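Local coordinates for lipoprotein (Klebsiella pneumoniae subsp. pneumoniae, PDB 4HWM) that is a lipoprotein of unknown function, with an eight-stranded antiparallel beta barrel flanked by a single helix, at residues Ala19-Phe24 with Leu43-Glu48; Phe24-Gly29 with Asp38-Leu43; Gln31-Ser36 with Tyr95-Leu100; Asp50-Arg55 with Ala62-Leu67. All blocks are in the same frame, centred on the assembly; numbering follows the deposited sequence. Where two conformers were deposited one is given.

From the N terminus, residues 19-24 meet 43-48 in interaction 1, closing a loop that holds parts of the first two barrel strands and the connection between them. Interaction 2 lies within that loop: 24-29 pairs with 38-43 further along the same two strands and shares Phe-24 and Leu-43 with interaction 1. The connection between these strands carries 31-36, which reaches across to 95-100 in interaction 3; along the chain this contact crosses both earlier ones and spans most of the barrel. Interaction 4, the hairpin 50-55 with 62-67, follows interactions 1 and 2 in series and is enclosed by interaction 3. Tyr-95 to Asp-53 and Asp-96 to Arg-55 link interactions 3 and 4 directly.

Interaction 1. Residues Ala19-Phe24 with Leu43-Glu48; sequences AGLAGF and LIVTKE
Gly-23 and Val-45 form the hydrogen-bonded pair with which the first two strands of an eight-stranded antiparallel barrel come together. Val-45 N donates to Gly-23 O at 2.9 Å almost in line with the carbonyl, and Gly-23 N returns a bond to Val-45 O, also 2.9 Å, in the carbonyl plane. With phi at 155°, Gly-23 holds a backbone shape suited to glycine. The next pair, Phe-24 with Ile-44, is non-hydrogen-bonded. Their side chains run alongside each other, and Ile-44 CG1 meets the edge of the aromatic ring near its plane, 3.9 Å from Phe-24 CD1. Leu-106 touches both, and Trp-114 of helix 108-118 packs on Ile-44, so this is the helix-facing side of the sheet. Val-45 points to the barrel interior, where CG1, anti to the backbone N (chi1 179°), stands 4.2 Å from Leu-21 CG, the side chains crossing at roughly a right angle. Farther out, the bond from Trp-25 NE1 to Leu-21 O holds the approach to the strand, and Thr-46 OG1 accepts from Asp-50 N in the turn beyond. Before the pairing starts, Ala-22 lies beside the partner backbone, its CA in a CH···O contact of 3.3 Å with Val-45 O.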
# COMPACT_ATOMS: atom_id res chain seq x y z
N ALA A 19 -8.30 3.20 -12.73
CA ALA A 19 -9.34 2.20 -12.67
C ALA A 19 -8.76 0.81 -12.39
O ALA A 19 -7.84 0.36 -13.06
CB ALA A 19 -10.13 2.18 -13.99
N GLY A 20 -9.34 0.14 -11.40
CA GLY A 20 -8.96 -1.22 -11.05
C GLY A 20 -7.96 -1.33 -9.91
O GLY A 20 -7.79 -2.41 -9.42
N LEU A 21 -7.30 -0.23 -9.53
CA LEU A 21 -6.24 -0.27 -8.52
C LEU A 21 -6.77 -0.05 -7.11
O LEU A 21 -6.25 -0.64 -6.17
CB LEU A 21 -5.12 0.70 -8.82
CG LEU A 21 -3.91 0.65 -7.88
CD1 LEU A 21 -3.24 -0.76 -7.89
CD2 LEU A 21 -2.92 1.79 -8.17
N ALA A 22 -7.81 0.75 -6.95
CA ALA A 22 -8.36 1.01 -5.62
C ALA A 22 -8.82 -0.30 -5.01
O ALA A 22 -9.49 -1.11 -5.65
CB ALA A 22 -9.49 2.04 -5.68
N GLY A 23 -8.46 -0.51 -3.75
CA GLY A 23 -8.83 -1.75 -3.07
C GLY A 23 -7.88 -2.08 -1.93
O GLY A 23 -7.07 -1.27 -1.53
N PHE A 24 -8.07 -3.28 -1.44
CA PHE A 24 -7.17 -3.93 -0.50
C PHE A 24 -6.37 -5.00 -1.26
O PHE A 24 -6.93 -5.78 -2.01
CB PHE A 24 -7.93 -4.65 0.61
CG PHE A 24 -8.80 -3.76 1.46
CD1 PHE A 24 -8.35 -2.58 1.96
CD2 PHE A 24 -10.08 -4.18 1.79
CE1 PHE A 24 -9.15 -1.80 2.78
CE2 PHE A 24 -10.89 -3.41 2.60
CZ PHE A 24 -10.43 -2.22 3.10
N LEU A 43 -1.42 -3.68 1.10
CA LEU A 43 -1.45 -2.31 0.59
C LEU A 43 -2.91 -1.91 0.43
O LEU A 43 -3.65 -2.60 -0.25
CB LEU A 43 -0.74 -2.19 -0.77
CG LEU A 43 -0.58 -0.77 -1.32
CD1 LEU A 43 0.36 0.07 -0.47
CD2 LEU A 43 -0.09 -0.84 -2.79
N ILE A 44 -3.29 -0.81 1.06
CA ILE A 44 -4.59 -0.16 0.83
C ILE A 44 -4.39 0.95 -0.18
O ILE A 44 -3.44 1.71 -0.07
CB ILE A 44 -5.19 0.45 2.14
CG1 ILE A 44 -5.23 -0.61 3.26
CG2 ILE A 44 -6.54 1.13 1.86
CD1 ILE A 44 -5.80 -0.10 4.58
N VAL A 45 -5.28 1.01 -1.18
CA VAL A 45 -5.28 2.13 -2.12
C VAL A 45 -6.70 2.67 -2.16
O VAL A 45 -7.63 1.93 -2.52
CB VAL A 45 -4.84 1.70 -3.54
CG1 VAL A 45 -4.87 2.91 -4.51
CG2 VAL A 45 -3.45 1.07 -3.53
N THR A 46 -6.90 3.91 -1.73
CA THR A 46 -8.26 4.51 -1.78
C THR A 46 -8.49 5.09 -3.18
O THR A 46 -7.53 5.33 -3.94
CB THR A 46 -8.47 5.60 -0.75
OG1 THR A 46 -7.76 6.77 -1.15
CG2 THR A 46 -8.06 5.14 0.66
N LYS A 47 -9.75 5.38 -3.49
CA LYS A 47 -10.04 5.94 -4.81
C LYS A 47 -9.32 7.27 -5.03
O LYS A 47 -8.86 7.56 -6.14
CB LYS A 47 -11.55 6.03 -5.10
CG LYS A 47 -12.33 7.07 -4.30
CD LYS A 47 -13.79 7.20 -4.83
CE LYS A 47 -14.54 8.31 -4.12
NZ LYS A 47 -14.61 8.15 -2.63
N GLU A 48 -9.17 8.06 -3.97
CA GLU A 48 -8.50 9.36 -4.05
C GLU A 48 -6.98 9.26 -4.13
O GLU A 48 -6.30 10.27 -4.38
CB GLU A 48 -8.90 10.22 -2.85
CG GLU A 48 -10.39 10.57 -2.82
CD GLU A 48 -11.27 9.52 -2.16
OE1 GLU A 48 -10.75 8.51 -1.62
OE2 GLU A 48 -12.52 9.69 -2.19

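Interaction 2. Residues Phe24-Gly29 with Asp38-Leu43; sequences FWQTKG and DAIASL
Thr-27 and Ala-41 close the far end of the ladder between strands 23-26 and 40-45, and the way the threonine is turned explains how. Its OG1 sits between the backbone N and the carbonyl carbon (chi1 56°), which directs the hydroxyl at the neighbouring strand: OG1 accepts from Ala-41 N at 3.0 Å, while Thr-27 N donates to Ala-41 O at 2.9 Å. The methyl branch, CG2, lies beside the backbone N and leans on Ala-41, with Thr-27 CG2 3.9 Å from Ala-41 CB. One step back, Gln-26 and Ser-42 make a non-hydrogen-bonded pair whose side chains share the outer face. In one of two modelled conformers, the glutamine extends across Ile-40 at a slant, its CG 3.5 Å from Ile-40 CG2, and its OE1 comes within a weak, unsettled bond of Ser-42 OG. On the interior face Trp-25 pairs with Leu-43. Its indole presents an edge to Leu-43 O, which lies in the ring plane 3.5 Å from Trp-25 CD1, and NE1 turns to Leu-21 O. The main-chain bonds of this pair are reciprocal. Ile-93 of strand 92-95 touches both side chains. At the open end a water accepts from Thr-27 OG1 and donates to Gly-29 O and Ala-39 O. The threonine hydroxyl therefore acts in both senses, accepting from a backbone N-H and donating its own hydrogen to the water in a hydrogen bond, which extends the antiparallel bonding pattern past the last regular strand pair and ties together the two segments where they part, at Gly-29 and Ala-39.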
# COMPACT_ATOMS: atom_id res chain seq x y z
N PHE A 24 -8.07 -3.28 -1.44
CA PHE A 24 -7.17 -3.93 -0.50
C PHE A 24 -6.37 -5.00 -1.26
O PHE A 24 -6.93 -5.78 -2.01
CB PHE A 24 -7.93 -4.65 0.61
CG PHE A 24 -8.80 -3.76 1.46
CD1 PHE A 24 -8.35 -2.58 1.96
CD2 PHE A 24 -10.08 -4.18 1.79
CE1 PHE A 24 -9.15 -1.80 2.78
CE2 PHE A 24 -10.89 -3.41 2.60
CZ PHE A 24 -10.43 -2.22 3.10
N TRP A 25 -5.06 -5.03 -1.01
CA TRP A 25 -4.15 -5.96 -1.64
C TRP A 25 -3.35 -6.65 -0.55
O TRP A 25 -2.90 -5.97 0.37
CB TRP A 25 -3.23 -5.16 -2.58
CG TRP A 25 -3.99 -4.44 -3.63
CD1 TRP A 25 -4.50 -3.17 -3.58
CD2 TRP A 25 -4.36 -4.96 -4.91
NE1 TRP A 25 -5.17 -2.88 -4.73
CE2 TRP A 25 -5.09 -3.95 -5.57
CE3 TRP A 25 -4.13 -6.17 -5.56
CZ2 TRP A 25 -5.61 -4.13 -6.84
CZ3 TRP A 25 -4.63 -6.33 -6.87
CH2 TRP A 25 -5.37 -5.32 -7.47
N GLN A 26 -3.15 -7.96 -0.65
CA GLN A 26 -2.44 -8.71 0.39
C GLN A 26 -1.67 -9.85 -0.24
O GLN A 26 -2.15 -10.50 -1.16
CB GLN A 26 -3.42 -9.27 1.45
CG GLN A 26 -2.74 -9.93 2.64
CD GLN A 26 -3.66 -10.16 3.82
OE1 GLN A 26 -3.76 -9.32 4.72
NE2 GLN A 26 -4.34 -11.29 3.84
N THR A 27 -0.49 -10.12 0.29
CA THR A 27 0.29 -11.28 -0.14
C THR A 27 -0.47 -12.55 0.28
O THR A 27 -1.01 -12.64 1.38
CB THR A 27 1.71 -11.25 0.49
OG1 THR A 27 1.60 -11.18 1.91
CG2 THR A 27 2.53 -10.08 -0.04
N LYS A 28 -0.51 -13.55 -0.60
CA LYS A 28 -1.28 -14.78 -0.34
C LYS A 28 -0.42 -16.00 -0.00
O LYS A 28 -0.94 -17.08 0.28
CB LYS A 28 -2.20 -15.09 -1.53
CG LYS A 28 -3.53 -14.35 -1.45
N GLY A 29 0.88 -15.83 -0.04
CA GLY A 29 1.80 -16.89 0.27
C GLY A 29 3.14 -16.29 0.57
O GLY A 29 3.29 -15.07 0.60
N ASP A 38 5.87 -16.84 6.67
CA ASP A 38 4.56 -16.46 7.21
C ASP A 38 4.33 -14.95 7.29
O ASP A 38 3.22 -14.51 7.61
CB ASP A 38 4.34 -17.04 8.60
CG ASP A 38 4.23 -18.55 8.59
OD1 ASP A 38 3.75 -19.16 7.58
OD2 ASP A 38 4.61 -19.09 9.65
N ALA A 39 5.36 -14.16 6.98
CA ALA A 39 5.20 -12.71 6.96
C ALA A 39 4.17 -12.34 5.86
O ALA A 39 4.08 -13.01 4.82
CB ALA A 39 6.54 -12.01 6.71
N ILE A 40 3.41 -11.28 6.14
CA ILE A 40 2.34 -10.81 5.27
C ILE A 40 2.57 -9.33 4.98
O ILE A 40 2.91 -8.56 5.87
CB ILE A 40 0.94 -10.98 5.95
CG1 ILE A 40 0.68 -12.43 6.31
CG2 ILE A 40 -0.21 -10.45 5.06
CD1 ILE A 40 -0.40 -12.63 7.33
N ALA A 41 2.37 -8.92 3.73
CA ALA A 41 2.31 -7.52 3.37
C ALA A 41 0.96 -7.19 2.76
O ALA A 41 0.37 -7.96 2.01
CB ALA A 41 3.42 -7.16 2.41
N SER A 42 0.51 -5.99 3.07
CA SER A 42 -0.77 -5.47 2.58
C SER A 42 -0.59 -4.04 2.08
O SER A 42 0.23 -3.28 2.59
CB SER A 42 -1.81 -5.47 3.70
OG SER A 42 -2.02 -6.76 4.24
N LEU A 43 -1.42 -3.68 1.10
CA LEU A 43 -1.45 -2.31 0.59
C LEU A 43 -2.91 -1.91 0.43
O LEU A 43 -3.65 -2.60 -0.25
CB LEU A 43 -0.74 -2.19 -0.77
CG LEU A 43 -0.58 -0.77 -1.32
CD1 LEU A 43 0.36 0.07 -0.47
CD2 LEU A 43 -0.09 -0.84 -2.79
O HOH W 1 2.30 -13.62 2.81

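Interaction 3. Residues Gln31-Ser36 with Tyr95-Leu100; sequences QSAMMS and YDRMTL
Gln-31 swings its CG anti to the carbonyl carbon (chi1 -55°) and bends again at chi2 (-66°), a double fold that delivers the amide oxygen to the Met-98–Thr-99 backbone. This is a turn docked on a hairpin: the type I turn from Gln-31 to Met-34 faces the type I' turn from Tyr-95 to Met-98, which connects two neighbouring barrel strands. Thr-99 N donates to Gln-31 OE1 at 3.0 Å and nearly straight (170° at the hydrogen), although the donor stands above the amide plane. The same oxygen lies 3.4 Å from Met-98 CB. Gln-31 NE2, in turn, reaches Gly-29 O, so both ends of the amide are held and its rotation is probably fixed. Beyond it, the methyl of Ala-33 approaches Arg-97 obliquely, its CB 3.5 Å from NH1. The selenomethionines Met-34 and Met-98 cross at about a right angle, SE to SE 3.8 Å, though Met-34 has a second conformer and this contact is less certain. Ala-41 and Arg-55 touch both of them, placing the pair beside strands 40-45 and 50-56. Two waters complete the seam along the exposed border. One accepts from Ala-33 N and donates to Arg-97 O; the other lies in the guanidinium plane at its edge, accepting from Arg-97 NH2 at 2.8 Å and donating to Ala-33 O at 2.7 Å.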
# COMPACT_ATOMS: atom_id res chain seq x y z
N GLN A 31 6.68 -14.71 0.59
CA GLN A 31 7.40 -13.75 -0.26
C GLN A 31 8.87 -13.78 0.09
O GLN A 31 9.22 -13.50 1.23
CB GLN A 31 6.87 -12.34 -0.02
CG GLN A 31 5.36 -12.23 -0.22
CD GLN A 31 4.95 -12.45 -1.63
OE1 GLN A 31 5.42 -11.76 -2.56
NE2 GLN A 31 4.03 -13.39 -1.83
N SER A 32 9.73 -14.07 -0.90
CA SER A 32 11.17 -14.21 -0.64
C SER A 32 11.82 -12.93 -0.12
O SER A 32 12.87 -12.99 0.52
CB SER A 32 11.87 -14.72 -1.90
OG SER A 32 11.78 -13.78 -2.94
N ALA A 33 11.21 -11.77 -0.43
CA ALA A 33 11.69 -10.48 0.04
C ALA A 33 11.53 -10.27 1.54
O ALA A 33 12.21 -9.44 2.13
CB ALA A 33 10.99 -9.33 -0.71
N MSE A 34 10.63 -11.04 2.16
CA MSE A 34 10.26 -10.81 3.54
C MSE A 34 11.06 -11.67 4.50
O MSE A 34 11.75 -12.61 4.10
CB MSE A 34 8.77 -11.04 3.68
CG MSE A 34 7.93 -10.05 2.85
SE MSE A 34 6.06 -10.02 3.32
CE MSE A 34 6.15 -8.73 4.77
N MSE A 35 10.93 -11.34 5.77
CA MSE A 35 11.76 -11.95 6.80
C MSE A 35 11.57 -13.47 6.94
O MSE A 35 12.50 -14.19 7.27
CB MSE A 35 11.51 -11.20 8.11
CG MSE A 35 12.54 -11.30 9.16
SE MSE A 35 14.30 -10.77 8.55
CE MSE A 35 15.19 -11.41 10.12
N SER A 36 10.37 -13.96 6.67
CA SER A 36 10.04 -15.35 6.84
C SER A 36 8.78 -15.69 6.04
O SER A 36 7.99 -14.78 5.78
CB SER A 36 9.79 -15.62 8.33
OG SER A 36 10.01 -17.01 8.63
N TYR A 95 4.61 -5.01 -6.21
CA TYR A 95 4.85 -3.90 -5.31
C TYR A 95 6.03 -4.24 -4.41
O TYR A 95 5.99 -5.22 -3.68
CB TYR A 95 3.61 -3.66 -4.45
CG TYR A 95 3.79 -2.58 -3.44
CD1 TYR A 95 3.93 -1.25 -3.84
CD2 TYR A 95 3.75 -2.84 -2.08
CE1 TYR A 95 4.08 -0.25 -2.93
CE2 TYR A 95 3.91 -1.84 -1.16
CZ TYR A 95 4.08 -0.55 -1.58
OH TYR A 95 4.24 0.47 -0.71
N ASP A 96 7.05 -3.40 -4.46
CA ASP A 96 8.27 -3.53 -3.65
C ASP A 96 8.78 -4.97 -3.60
O ASP A 96 9.02 -5.53 -2.54
CB ASP A 96 8.04 -2.94 -2.26
CG ASP A 96 9.34 -2.70 -1.51
OD1 ASP A 96 10.41 -2.57 -2.14
OD2 ASP A 96 9.27 -2.66 -0.26
N ARG A 97 8.92 -5.58 -4.76
CA ARG A 97 9.54 -6.90 -4.91
C ARG A 97 8.66 -8.05 -4.38
O ARG A 97 9.13 -9.18 -4.20
CB ARG A 97 10.96 -6.91 -4.28
CG ARG A 97 11.85 -5.78 -4.86
CD ARG A 97 13.30 -5.73 -4.34
NE ARG A 97 13.34 -5.29 -2.95
CZ ARG A 97 13.43 -6.10 -1.89
NH1 ARG A 97 13.55 -7.41 -2.03
NH2 ARG A 97 13.42 -5.58 -0.68
N MSE A 98 7.37 -7.78 -4.24
CA MSE A 98 6.39 -8.76 -3.81
C MSE A 98 5.22 -8.80 -4.76
O MSE A 98 5.06 -7.93 -5.61
CB MSE A 98 5.85 -8.39 -2.44
CG MSE A 98 6.94 -8.23 -1.36
SE MSE A 98 6.30 -7.66 0.33
CE MSE A 98 5.86 -5.82 -0.17
N THR A 99 4.41 -9.84 -4.61
CA THR A 99 3.16 -9.98 -5.36
C THR A 99 2.03 -9.99 -4.36
O THR A 99 2.01 -10.80 -3.44
CB THR A 99 3.13 -11.28 -6.17
OG1 THR A 99 4.21 -11.27 -7.12
CG2 THR A 99 1.81 -11.44 -6.94
N LEU A 100 1.08 -9.07 -4.56
CA LEU A 100 -0.09 -8.95 -3.68
C LEU A 100 -1.36 -9.20 -4.50
O LEU A 100 -1.43 -8.80 -5.65
CB LEU A 100 -0.18 -7.58 -3.03
CG LEU A 100 0.85 -7.25 -1.94
CD1 LEU A 100 2.26 -7.20 -2.45
CD2 LEU A 100 0.47 -5.99 -1.19
O HOH W 2 9.15 -11.38 -2.52
O HOH W 3 13.99 -7.69 1.08

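Interaction 4. Residues Asp50-Arg55 with Ala62-Leu67; sequences DTFDCR and AQPGKL
Ala-62 sets its CB against Phe-52 CZ at 3.5 Å and beside Cys-54 SG, whose disulfide to Cys-110 fastens this face of the sheet to helix 108-118. Gln-63 exchanges two backbone bonds with Asp-53, the shorter 2.8 Å from Gln-63 N to Asp-53 O. Its OE1 accepts a hydrogen bond from a water that also donates weakly to Asp-53 OD2. Arg-55 grips that carboxylate side-on, NE and NH2 each on a syn lone pair, and OD2 also meets Tyr-95 OH. Pro-64 then lies alongside Phe-52, its CG in the ring plane at the edge, 3.8 Å from CE1. The strands form a beta hairpin of the antiparallel barrel, Phe-52 facing the helix, Asp-53 the interior. At Gly-65 the packing is tight: held between backbone N and carbonyl carbon (chi1 70°), Thr-51 OG1 lies 3.1 Å from Gly-65 CA, which the absent side chain permits. Both residues also bond N to O reciprocally, donors well above the carbonyl planes. OG1 also pairs with Asn-76 and accepts from a water that donates to Gln-63 O. Lys-66 NZ hydrogen-bonds to Tyr-9 O and makes a cation-pi contact with its ring. Leu-67 brings CD2 within 3.7 Å of Thr-51 CG2.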
# COMPACT_ATOMS: atom_id res chain seq x y z
N ASP A 50 -4.94 7.87 -1.57
CA ASP A 50 -4.25 7.64 -0.29
C ASP A 50 -3.91 6.15 -0.21
O ASP A 50 -4.63 5.30 -0.71
CB ASP A 50 -5.08 8.06 0.88
CG ASP A 50 -5.27 9.55 0.97
OD1 ASP A 50 -4.34 10.26 1.36
OD2 ASP A 50 -6.37 10.04 0.62
N THR A 51 -2.78 5.85 0.43
CA THR A 51 -2.35 4.48 0.56
C THR A 51 -1.94 4.14 1.97
O THR A 51 -1.70 5.03 2.81
CB THR A 51 -1.18 4.19 -0.36
OG1 THR A 51 -0.03 4.89 0.12
CG2 THR A 51 -1.49 4.57 -1.86
N PHE A 52 -1.80 2.84 2.21
CA PHE A 52 -1.33 2.35 3.50
C PHE A 52 -0.61 1.05 3.28
O PHE A 52 -1.19 0.10 2.74
CB PHE A 52 -2.53 2.12 4.43
CG PHE A 52 -2.19 2.01 5.90
CD1 PHE A 52 -1.65 3.08 6.57
CD2 PHE A 52 -2.41 0.83 6.59
CE1 PHE A 52 -1.39 2.99 7.93
CE2 PHE A 52 -2.12 0.73 7.93
CZ PHE A 52 -1.58 1.79 8.59
N ASP A 53 0.67 1.02 3.67
CA ASP A 53 1.57 -0.13 3.43
C ASP A 53 1.78 -0.76 4.80
O ASP A 53 2.36 -0.10 5.66
CB ASP A 53 2.87 0.41 2.81
CG ASP A 53 3.94 -0.65 2.61
OD1 ASP A 53 3.98 -1.64 3.34
OD2 ASP A 53 4.77 -0.44 1.71
N CYS A 54 1.26 -1.98 5.00
CA CYS A 54 1.26 -2.62 6.32
C CYS A 54 1.86 -3.99 6.18
O CYS A 54 1.36 -4.81 5.43
CB CYS A 54 -0.16 -2.69 6.86
SG CYS A 54 -0.31 -3.35 8.51
N ARG A 55 2.95 -4.24 6.89
CA ARG A 55 3.66 -5.51 6.80
C ARG A 55 3.79 -6.07 8.20
O ARG A 55 3.99 -5.33 9.14
CB ARG A 55 5.02 -5.29 6.18
CG ARG A 55 4.89 -4.60 4.84
CD ARG A 55 6.17 -4.49 4.15
NE ARG A 55 6.15 -3.48 3.10
CZ ARG A 55 7.04 -3.34 2.14
NH1 ARG A 55 8.09 -4.16 2.04
NH2 ARG A 55 6.90 -2.34 1.28
N ALA A 62 3.72 -0.26 9.63
CA ALA A 62 2.72 0.30 8.75
C ALA A 62 3.02 1.78 8.46
O ALA A 62 3.47 2.51 9.35
CB ALA A 62 1.36 0.13 9.37
N GLN A 63 2.79 2.19 7.22
CA GLN A 63 3.11 3.55 6.78
C GLN A 63 2.08 4.07 5.82
O GLN A 63 1.85 3.45 4.78
CB GLN A 63 4.45 3.58 6.04
CG GLN A 63 5.64 3.01 6.84
CD GLN A 63 6.78 2.70 5.93
OE1 GLN A 63 7.16 1.54 5.78
NE2 GLN A 63 7.26 3.72 5.22
N PRO A 64 1.47 5.22 6.13
CA PRO A 64 0.62 5.88 5.15
C PRO A 64 1.45 6.38 3.96
O PRO A 64 2.66 6.59 4.06
CB PRO A 64 0.00 7.04 5.96
CG PRO A 64 0.02 6.52 7.42
CD PRO A 64 1.36 5.82 7.48
N GLY A 65 0.80 6.60 2.82
CA GLY A 65 1.44 7.17 1.64
C GLY A 65 0.42 7.76 0.68
O GLY A 65 -0.76 7.87 1.00
N LYS A 66 0.92 8.11 -0.49
CA LYS A 66 0.12 8.71 -1.55
C LYS A 66 0.56 8.16 -2.87
O LYS A 66 1.75 8.03 -3.10
CB LYS A 66 0.39 10.24 -1.65
CG LYS A 66 0.01 11.03 -0.47
CD LYS A 66 0.47 12.47 -0.61
CE LYS A 66 0.18 13.29 0.60
NZ LYS A 66 0.83 14.66 0.43
N LEU A 67 -0.37 7.94 -3.80
CA LEU A 67 0.02 7.63 -5.17
C LEU A 67 0.54 8.89 -5.86
O LEU A 67 0.06 10.01 -5.60
CB LEU A 67 -1.17 7.14 -5.97
CG LEU A 67 -1.81 5.84 -5.54
CD1 LEU A 67 -2.97 5.56 -6.52
CD2 LEU A 67 -0.81 4.67 -5.49
O HOH W 4 -2.25 9.31 2.77
O HOH W 5 1.79 3.62 1.85
O HOH W 6 6.75 0.58 3.30